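Local coordinates for ABC transporter periplasmic-binding protein YTFQ (Escherichia coli, PDB 2VK2), which binds alpha- and beta-galactofuranose as the periplasmic solute-binding component of the ABC transporter complex YtfQRT-YjfF, at residues S8-E13 against L89-D94; R17-N22 against L247-A252; I33-A38 against P254-L259. All blocks are in the same frame, centred on the assembly; numbering follows the deposited sequence. Where two conformers were deposited one is given.

The three contacts run from the sugar cleft out to the edge of one lobe of a two-lobed periplasmic binding protein. Interactions 1 and 2, with centres about 11 Å apart, both touch beta-D-galactofuranose. Between them D90 OD2 lies only 2.5 Å from E20 OE2, a closeness of two carboxylates that would tend to favour a proton on one of them. Interaction 3 does not touch the sugar; its centre is about 14 Å from that of interaction 1 and about 12 Å from that of interaction 2. It shares the parallel sheet of interaction 1, where Q9 N and A38 O are 2.8 Å apart, and meets interaction 2 where T21 CG2 packs 3.9 Å from I37 CD1.

Interaction 1 (S8-E13 against L89-D94). With GZL (beta-D-galactofuranose), chain B.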
loop_
_atom_site.group_PDB
_atom_site.type_symbol
_atom_site.label_atom_id
_atom_site.label_comp_id
_atom_site.label_asym_id
_atom_site.label_seq_id
_atom_site.Cartn_x
_atom_site.Cartn_y
_atom_site.Cartn_z
ATOM N N SER A 8 -12.477 -8.607 5.870
ATOM C CA SER A 8 -11.575 -8.290 6.966
ATOM C C SER A 8 -10.566 -7.260 6.474
ATOM O O SER A 8 -9.626 -7.588 5.746
ATOM C CB SER A 8 -10.853 -9.538 7.477
ATOM O OG SER A 8 -9.927 -9.182 8.488
ATOM N N GLN A 9 -10.794 -6.013 6.876
ATOM C CA GLN A 9 -9.983 -4.867 6.494
ATOM C C GLN A 9 -8.923 -4.634 7.575
ATOM O O GLN A 9 -9.164 -4.900 8.755
ATOM C CB GLN A 9 -10.919 -3.653 6.327
ATOM C CG GLN A 9 -10.298 -2.319 5.908
ATOM C CD GLN A 9 -9.479 -2.406 4.637
ATOM O OE1 GLN A 9 -8.499 -3.140 4.577
ATOM N NE2 GLN A 9 -9.855 -1.629 3.621
ATOM N N VAL A 10 -7.747 -4.159 7.170
ATOM C CA VAL A 10 -6.627 -3.944 8.095
ATOM C C VAL A 10 -6.972 -2.879 9.128
ATOM O O VAL A 10 -6.702 -3.035 10.321
ATOM C CB VAL A 10 -5.351 -3.497 7.337
ATOM C CG1 VAL A 10 -4.228 -3.138 8.313
ATOM C CG2 VAL A 10 -4.897 -4.568 6.362
ATOM N N GLY A 11 -7.571 -1.797 8.646
ATOM C CA GLY A 11 -7.866 -0.628 9.461
ATOM C C GLY A 11 -8.022 0.579 8.560
ATOM O O GLY A 11 -8.509 0.458 7.441
ATOM N N SER A 12 -7.602 1.741 9.049
ATOM C CA SER A 12 -7.700 2.991 8.295
ATOM C C SER A 12 -6.433 3.815 8.497
ATOM O O SER A 12 -6.494 5.020 8.748
ATOM C CB SER A 12 -8.934 3.777 8.746
ATOM O OG SER A 12 -8.876 4.039 10.136
ATOM N N GLU A 13 -5.283 3.158 8.375
ATOM C CA GLU A 13 -3.999 3.777 8.696
ATOM C C GLU A 13 -3.573 4.849 7.692
ATOM O O GLU A 13 -2.792 5.736 8.038
ATOM C CB GLU A 13 -2.894 2.716 8.858
ATOM C CG GLU A 13 -2.406 2.029 7.574
ATOM C CD GLU A 13 -3.348 0.966 7.022
ATOM O OE1 GLU A 13 -4.385 0.657 7.650
ATOM O OE2 GLU A 13 -3.039 0.438 5.934
ATOM N N LEU A 89 -6.851 -9.106 -0.827
ATOM C CA LEU A 89 -6.777 -7.733 -1.417
ATOM C C LEU A 89 -5.574 -7.004 -0.881
ATOM O O LEU A 89 -5.353 -6.934 0.287
ATOM C CB LEU A 89 -8.058 -6.952 -1.052
ATOM C CG LEU A 89 -9.369 -7.264 -1.809
ATOM C CD1 LEU A 89 -9.847 -8.733 -1.753
ATOM C CD2 LEU A 89 -10.438 -6.306 -1.274
ATOM N N ASP A 90 -4.836 -6.476 -1.862
ATOM C CA ASP A 90 -3.806 -5.419 -1.677
ATOM C C ASP A 90 -2.526 -5.789 -0.913
ATOM O O ASP A 90 -1.531 -5.158 -1.097
ATOM C CB ASP A 90 -4.457 -4.093 -1.184
ATOM C CG ASP A 90 -4.625 -3.996 0.315
ATOM O OD1 ASP A 90 -3.666 -4.002 1.041
ATOM O OD2 ASP A 90 -5.757 -3.825 0.764
ATOM N N ARG A 91 -2.583 -6.844 -0.122
ATOM C CA ARG A 91 -1.351 -7.527 0.418
ATOM C C ARG A 91 -1.464 -9.030 0.178
ATOM O O ARG A 91 -2.516 -9.528 -0.003
ATOM C CB ARG A 91 -1.177 -7.245 1.906
ATOM C CG ARG A 91 -1.094 -5.705 2.217
ATOM C CD ARG A 91 -0.696 -5.450 3.639
ATOM N NE ARG A 91 -0.721 -3.953 3.862
ATOM C CZ ARG A 91 -0.711 -3.370 5.038
ATOM N NH1 ARG A 91 -0.548 -4.026 6.161
ATOM N NH2 ARG A 91 -0.861 -2.066 5.126
ATOM N N SER A 92 -0.293 -9.641 0.225
ATOM C CA SER A 92 -0.169 -11.062 -0.073
ATOM C C SER A 92 0.212 -11.856 1.170
ATOM O O SER A 92 0.635 -11.297 2.181
ATOM C CB SER A 92 0.886 -11.272 -1.159
ATOM O OG SER A 92 0.494 -10.678 -2.386
ATOM N N ILE A 93 0.055 -13.173 1.081
ATOM C CA ILE A 93 0.462 -14.066 2.159
ATOM C C ILE A 93 1.511 -15.043 1.656
ATOM O O ILE A 93 1.638 -15.283 0.453
ATOM C CB ILE A 93 -0.743 -14.818 2.784
ATOM C CG1 ILE A 93 -1.367 -15.805 1.793
ATOM C CG2 ILE A 93 -1.785 -13.816 3.282
ATOM C CD1 ILE A 93 -2.519 -16.601 2.383
ATOM N N ASP A 94 2.267 -15.579 2.607
ATOM C CA ASP A 94 3.288 -16.574 2.322
ATOM C C ASP A 94 2.812 -17.917 2.867
ATOM O O ASP A 94 2.948 -18.197 4.056
ATOM C CB ASP A 94 4.620 -16.159 2.957
ATOM C CG ASP A 94 5.780 -17.050 2.541
ATOM O OD1 ASP A 94 5.701 -17.707 1.481
ATOM O OD2 ASP A 94 6.785 -17.084 3.281
HETATM C C6 GZL B . -1.082 -1.349 -0.573
HETATM C C5 GZL B . -1.043 -1.458 0.769
HETATM C C4 GZL B . -0.619 -0.335 1.698
HETATM C C3 GZL B . -0.536 1.089 1.221
HETATM C C2 GZL B . -1.110 1.899 2.100
HETATM O O6 GZL B . -1.443 -2.377 -1.347
HETATM O O5 GZL B . -1.305 -2.642 1.335
HETATM O O4 GZL B . -1.517 -0.251 2.814
HETATM O O3 GZL B . 0.109 1.446 0.116
HETATM C C1 GZL B . -1.749 1.112 3.187
HETATM O O2 GZL B . -1.182 3.231 2.080
HETATM O O1 GZL B . -1.156 1.379 4.454
#
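E13 OE2 is gripped from several directions. It accepts a hydrogen bond from GZL O1 at 2.6 Å. It also forms a salt bridge with R17 NE and a long one, 3.4 Å, between E13 OE2 and R91 NH2. In this type I periplasmic-binding-protein fold, the two loops follow the parallel strands 4-9 and 86-89, and both supply residues to the galactofuranose pocket. The E13 chain bends at chi2 (-77°), which turns its carboxylate back toward the sugar, while E13 OE1 is held by Q42. R91 stretches its chain from CG to NE alongside the ligand and uses two nitrogens on it. Its NE donates to sugar O5 (2.9 Å, 160°) near the guanidinium plane, and its NH2 donates almost straight to O4 (3.0 Å, 169°). V10 lays CG2 over one guanidinium face, and R91 NH1 is bonded to the carbonyl of V67, so the group's orientation is fixed by packing as well as by polar contacts. D90 holds the exocyclic arm: its backbone O accepts from O6 (2.8 Å). Sugar O5 thus both receives and gives, taking the R91 NE bond while donating to D90 OD1 at 2.7 Å.

Interaction 2 (R17-N22 against L247-A252). With GZL (beta-D-galactofuranose), chain B.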
loop_
_atom_site.group_PDB
_atom_site.type_symbol
_atom_site.label_atom_id
_atom_site.label_comp_id
_atom_site.label_asym_id
_atom_site.label_seq_id
_atom_site.Cartn_x
_atom_site.Cartn_y
_atom_site.Cartn_z
ATOM N N ARG A 17 -6.076 3.496 2.173
ATOM C CA ARG A 17 -6.927 2.411 2.665
ATOM C C ARG A 17 -8.350 2.892 2.919
ATOM O O ARG A 17 -9.302 2.158 2.681
ATOM C CB ARG A 17 -6.360 1.737 3.915
ATOM C CG ARG A 17 -7.129 0.449 4.264
ATOM C CD ARG A 17 -6.390 -0.465 5.226
ATOM N NE ARG A 17 -5.125 -0.904 4.654
ATOM C CZ ARG A 17 -4.986 -1.869 3.751
ATOM N NH1 ARG A 17 -6.022 -2.566 3.312
ATOM N NH2 ARG A 17 -3.779 -2.135 3.289
ATOM N N ALA A 18 -8.496 4.132 3.375
ATOM C CA ALA A 18 -9.819 4.727 3.528
ATOM C C ALA A 18 -10.553 4.748 2.187
ATOM O O ALA A 18 -11.743 4.439 2.121
ATOM C CB ALA A 18 -9.716 6.133 4.103
ATOM N N ALA A 19 -9.840 5.104 1.123
ATOM C CA ALA A 19 -10.404 5.083 -0.224
ATOM C C ALA A 19 -10.741 3.660 -0.672
ATOM O O ALA A 19 -11.777 3.438 -1.292
ATOM C CB ALA A 19 -9.453 5.743 -1.217
ATOM N N GLU A 20 -9.870 2.700 -0.364
ATOM C CA GLU A 20 -10.139 1.301 -0.703
ATOM C C GLU A 20 -11.440 0.821 -0.056
ATOM O O GLU A 20 -12.240 0.138 -0.694
ATOM C CB GLU A 20 -8.985 0.396 -0.267
ATOM C CG GLU A 20 -9.132 -1.051 -0.728
ATOM C CD GLU A 20 -8.246 -2.014 0.033
ATOM O OE1 GLU A 20 -8.102 -1.859 1.263
ATOM O OE2 GLU A 20 -7.698 -2.933 -0.614
ATOM N N THR A 21 -11.636 1.180 1.208
ATOM C CA THR A 21 -12.866 0.859 1.925
ATOM C C THR A 21 -14.084 1.516 1.266
ATOM O O THR A 21 -15.103 0.860 1.050
ATOM C CB THR A 21 -12.755 1.272 3.406
ATOM O OG1 THR A 21 -11.778 0.443 4.053
ATOM C CG2 THR A 21 -14.091 1.126 4.123
ATOM N N ASN A 22 -13.972 2.799 0.936
ATOM C CA ASN A 22 -15.054 3.515 0.254
ATOM C C ASN A 22 -15.431 2.848 -1.063
ATOM O O ASN A 22 -16.610 2.659 -1.364
ATOM C CB ASN A 22 -14.653 4.968 -0.029
ATOM C CG ASN A 22 -14.589 5.824 1.224
ATOM O OD1 ASN A 22 -15.184 5.501 2.251
ATOM N ND2 ASN A 22 -13.867 6.935 1.137
ATOM N N LEU A 247 -1.449 3.773 -7.039
ATOM C CA LEU A 247 -2.015 2.474 -6.696
ATOM C C LEU A 247 -3.528 2.616 -6.704
ATOM O O LEU A 247 -4.075 3.428 -5.960
ATOM C CB LEU A 247 -1.551 2.053 -5.305
ATOM C CG LEU A 247 -2.155 0.764 -4.737
ATOM C CD1 LEU A 247 -1.679 -0.445 -5.527
ATOM C CD2 LEU A 247 -1.801 0.629 -3.273
ATOM N N THR A 248 -4.218 1.837 -7.532
ATOM C CA THR A 248 -5.675 1.940 -7.578
ATOM C C THR A 248 -6.287 1.570 -6.227
ATOM O O THR A 248 -5.909 0.564 -5.635
ATOM C CB THR A 248 -6.311 1.073 -8.682
ATOM O OG1 THR A 248 -7.728 1.277 -8.675
ATOM C CG2 THR A 248 -6.012 -0.408 -8.475
ATOM N N PRO A 249 -7.207 2.404 -5.709
ATOM C CA PRO A 249 -7.978 1.969 -4.549
ATOM C C PRO A 249 -8.979 0.855 -4.862
ATOM O O PRO A 249 -9.489 0.230 -3.938
ATOM C CB PRO A 249 -8.722 3.243 -4.115
ATOM C CG PRO A 249 -8.035 4.359 -4.811
ATOM C CD PRO A 249 -7.540 3.786 -6.089
ATOM N N ASN A 250 -9.255 0.608 -6.142
ATOM C CA ASN A 250 -10.248 -0.391 -6.526
ATOM C C ASN A 250 -9.667 -1.803 -6.574
ATOM O O ASN A 250 -9.505 -2.406 -7.640
ATOM C CB ASN A 250 -10.902 -0.026 -7.859
ATOM C CG ASN A 250 -12.154 -0.839 -8.130
ATOM O OD1 ASN A 250 -12.562 -1.667 -7.310
ATOM N ND2 ASN A 250 -12.771 -0.610 -9.282
ATOM N N MET A 251 -9.370 -2.319 -5.391
ATOM C CA MET A 251 -8.947 -3.701 -5.224
ATOM C C MET A 251 -10.156 -4.621 -5.112
ATOM O O MET A 251 -10.096 -5.776 -5.526
ATOM C CB MET A 251 -8.071 -3.825 -3.979
ATOM C CG MET A 251 -6.778 -3.043 -4.082
ATOM S SD MET A 251 -5.621 -3.820 -5.216
ATOM C CE MET A 251 -4.340 -2.568 -5.309
ATOM N N ALA A 252 -11.254 -4.104 -4.566
ATOM C CA ALA A 252 -12.459 -4.909 -4.360
ATOM C C ALA A 252 -13.169 -5.255 -5.668
ATOM O O ALA A 252 -13.719 -6.351 -5.803
ATOM C CB ALA A 252 -13.413 -4.203 -3.406
HETATM C C6 GZL B . -1.082 -1.349 -0.573
HETATM C C5 GZL B . -1.043 -1.458 0.769
HETATM C C4 GZL B . -0.619 -0.335 1.698
HETATM C C3 GZL B . -0.536 1.089 1.221
HETATM C C2 GZL B . -1.110 1.899 2.100
HETATM O O6 GZL B . -1.443 -2.377 -1.347
HETATM O O5 GZL B . -1.305 -2.642 1.335
HETATM O O4 GZL B . -1.517 -0.251 2.814
HETATM O O3 GZL B . 0.109 1.446 0.116
HETATM C C1 GZL B . -1.749 1.112 3.187
HETATM O O2 GZL B . -1.182 3.231 2.080
HETATM O O1 GZL B . -1.156 1.379 4.454
HETATM O O HOH W 1 -11.588 -1.412 -3.151
#
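E20 and P249 bring helix 15-31 against the turn that leads into helix 252-265, their CA atoms 4.5 Å apart. This is the tight part: E20 CA points its hydrogen at P249 O (3.5 Å, 149° at the hydrogen), a CA-H...O contact, and A19 CB rests on P249 CB at 3.9 Å. The long E20 side chain crosses M251 at a slant, with OE2 3.5 Å from M251 CB. Its other oxygen, OE1, forms a salt bridge with R17 NH1 (3.0 Å) one helical turn back and accepts from Q9 NE2. That carboxylate steadies the R17 guanidinium, which is also held by D90 and whose NH2 reaches sugar O4 through a bent hydrogen bond (3.0 Å, 138°). L247 lines the same pocket, CD2 lying 3.4 Å from sugar C6. Beside this packing, on the side farther from the sugar, one water joins the backbones: it donates to E20 O and P249 O and accepts from A252 N, linking helix and turn where no direct hydrogen bond does. T248 OG1 accepts from N250 N, an ST turn, and N250 OD1 caps G253 N at the start of the helix. W16 and E27 of helix 15-31 bond to L247 O and N250 ND2, so helix 15-31 holds, at L247 and N250, the loop that runs from strand 243-246 to helix 252-265.

Interaction 3 (I33-A38 against P254-L259); sequences ITLKIA and PAFDAL
With CG anti to its carbonyl carbon (chi1 -72°), F256 extends its ring from helix 252-265 toward I33, whose CG1 takes the matching position (chi1 -67°) and carries CD1 out to the ring. The contact belongs to the Rossmann-like alpha/beta sandwich of the lobe that holds the N-terminus. Strand 34-39 is the outermost strand on its side of the parallel sheet and pairs with strand 4-9, to which it is joined through helix 15-31 in a beta-alpha-beta crossover. Helix 252-265 comes much later in the chain, after strand 243-246 of the other sheet, and packs beside helix 15-31. The contact therefore ties a late helix to an early strand. It is wholly apolar. I33 CD1 lies 3.6 Å from F256 CD1, the two side chains running at an oblique angle, and I33 CG2 adds a looser touch on F256 CE1 (4.0 Å). The same ring also meets F63 and packs against E27 and R31 of helix 15-31, so the ring lies between the sheet and helix 15-31. L259, a turn on from F256, faces V5 and F87, and D257 OD1 forms a salt bridge with R31 NH1. L35, two residues after I33, comes in at about a right angle and sets its CD1 methyl against the ring edge, 4.2 Å from F256 CZ.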
loop_
_atom_site.group_PDB
_atom_site.type_symbol
_atom_site.label_atom_id
_atom_site.label_comp_id
_atom_site.label_asym_id
_atom_site.label_seq_id
_atom_site.Cartn_x
_atom_site.Cartn_y
_atom_site.Cartn_z
ATOM N N ILE A 33 -24.523 -6.478 -3.824
ATOM C CA ILE A 33 -23.857 -7.382 -2.891
ATOM C C ILE A 33 -23.875 -6.755 -1.503
ATOM O O ILE A 33 -23.609 -5.562 -1.350
ATOM C CB ILE A 33 -22.404 -7.655 -3.339
ATOM C CG1 ILE A 33 -22.402 -8.447 -4.650
ATOM C CG2 ILE A 33 -21.628 -8.408 -2.255
ATOM C CD1 ILE A 33 -21.041 -8.561 -5.304
ATOM N N THR A 34 -24.221 -7.560 -0.500
ATOM C CA THR A 34 -24.182 -7.131 0.891
ATOM C C THR A 34 -22.752 -7.284 1.399
ATOM O O THR A 34 -22.217 -8.389 1.426
ATOM C CB THR A 34 -25.138 -7.978 1.757
ATOM O OG1 THR A 34 -26.474 -7.853 1.255
ATOM C CG2 THR A 34 -25.104 -7.529 3.207
ATOM N N LEU A 35 -22.135 -6.173 1.786
ATOM C CA LEU A 35 -20.750 -6.181 2.235
ATOM C C LEU A 35 -20.674 -5.837 3.713
ATOM O O LEU A 35 -21.146 -4.783 4.138
ATOM C CB LEU A 35 -19.933 -5.171 1.430
ATOM C CG LEU A 35 -18.436 -5.114 1.744
ATOM C CD1 LEU A 35 -17.750 -6.423 1.382
ATOM C CD2 LEU A 35 -17.786 -3.950 1.018
ATOM N N LYS A 36 -20.086 -6.743 4.489
ATOM C CA LYS A 36 -19.810 -6.512 5.896
ATOM C C LYS A 36 -18.321 -6.274 6.041
ATOM O O LYS A 36 -17.518 -7.102 5.610
ATOM C CB LYS A 36 -20.209 -7.731 6.723
ATOM C CG LYS A 36 -21.613 -8.229 6.441
ATOM C CD LYS A 36 -22.007 -9.356 7.375
ATOM C CE LYS A 36 -22.219 -8.852 8.794
ATOM N NZ LYS A 36 -22.922 -9.842 9.638
ATOM N N ILE A 37 -17.948 -5.147 6.636
ATOM C CA ILE A 37 -16.541 -4.808 6.805
ATOM C C ILE A 37 -16.158 -4.842 8.280
ATOM O O ILE A 37 -16.758 -4.154 9.106
ATOM C CB ILE A 37 -16.205 -3.425 6.212
ATOM C CG1 ILE A 37 -16.644 -3.348 4.746
ATOM C CG2 ILE A 37 -14.712 -3.158 6.325
ATOM C CD1 ILE A 37 -16.331 -2.024 4.079
ATOM N N ALA A 38 -15.165 -5.667 8.597
ATOM C CA ALA A 38 -14.583 -5.719 9.931
ATOM C C ALA A 38 -13.266 -4.954 9.919
ATOM O O ALA A 38 -12.440 -5.141 9.027
ATOM C CB ALA A 38 -14.356 -7.168 10.360
ATOM N N PRO A 254 -12.124 -6.009 -8.898
ATOM C CA PRO A 254 -11.658 -7.269 -9.484
ATOM C C PRO A 254 -11.960 -8.513 -8.635
ATOM O O PRO A 254 -12.183 -9.590 -9.189
ATOM C CB PRO A 254 -10.147 -7.050 -9.630
ATOM C CG PRO A 254 -9.985 -5.574 -9.697
ATOM C CD PRO A 254 -11.032 -5.028 -8.779
ATOM N N ALA A 255 -11.980 -8.374 -7.311
ATOM C CA ALA A 255 -12.347 -9.492 -6.439
ATOM C C ALA A 255 -13.825 -9.844 -6.596
ATOM O O ALA A 255 -14.176 -11.020 -6.704
ATOM C CB ALA A 255 -12.021 -9.174 -4.992
ATOM N N PHE A 256 -14.685 -8.827 -6.625
ATOM C CA PHE A 256 -16.111 -9.044 -6.891
ATOM C C PHE A 256 -16.334 -9.652 -8.278
ATOM O O PHE A 256 -17.174 -10.534 -8.432
ATOM C CB PHE A 256 -16.915 -7.742 -6.786
ATOM C CG PHE A 256 -17.099 -7.230 -5.376
ATOM C CD1 PHE A 256 -17.596 -8.051 -4.369
ATOM C CD2 PHE A 256 -16.817 -5.903 -5.070
ATOM C CE1 PHE A 256 -17.777 -7.566 -3.080
ATOM C CE2 PHE A 256 -16.997 -5.411 -3.786
ATOM C CZ PHE A 256 -17.476 -6.246 -2.789
ATOM N N ASP A 257 -15.591 -9.179 -9.280
ATOM C CA ASP A 257 -15.674 -9.745 -10.635
ATOM C C ASP A 257 -15.408 -11.248 -10.611
ATOM O O ASP A 257 -16.171 -12.033 -11.173
ATOM C CB ASP A 257 -14.664 -9.084 -11.584
ATOM C CG ASP A 257 -15.037 -7.663 -11.961
ATOM O OD1 ASP A 257 -16.230 -7.317 -11.911
ATOM O OD2 ASP A 257 -14.122 -6.895 -12.324
ATOM N N ALA A 258 -14.315 -11.633 -9.959
ATOM C CA ALA A 258 -13.923 -13.038 -9.849
ATOM C C ALA A 258 -14.950 -13.851 -9.065
ATOM O O ALA A 258 -15.283 -14.974 -9.447
ATOM C CB ALA A 258 -12.551 -13.153 -9.201
ATOM N N LEU A 259 -15.452 -13.281 -7.971
ATOM C CA LEU A 259 -16.460 -13.948 -7.145
ATOM C C LEU A 259 -17.742 -14.220 -7.928
ATOM O O LEU A 259 -18.270 -15.330 -7.890
ATOM C CB LEU A 259 -16.784 -13.109 -5.903
ATOM C CG LEU A 259 -17.928 -13.606 -5.011
ATOM C CD1 LEU A 259 -17.643 -15.009 -4.492
ATOM C CD2 LEU A 259 -18.165 -12.642 -3.861
#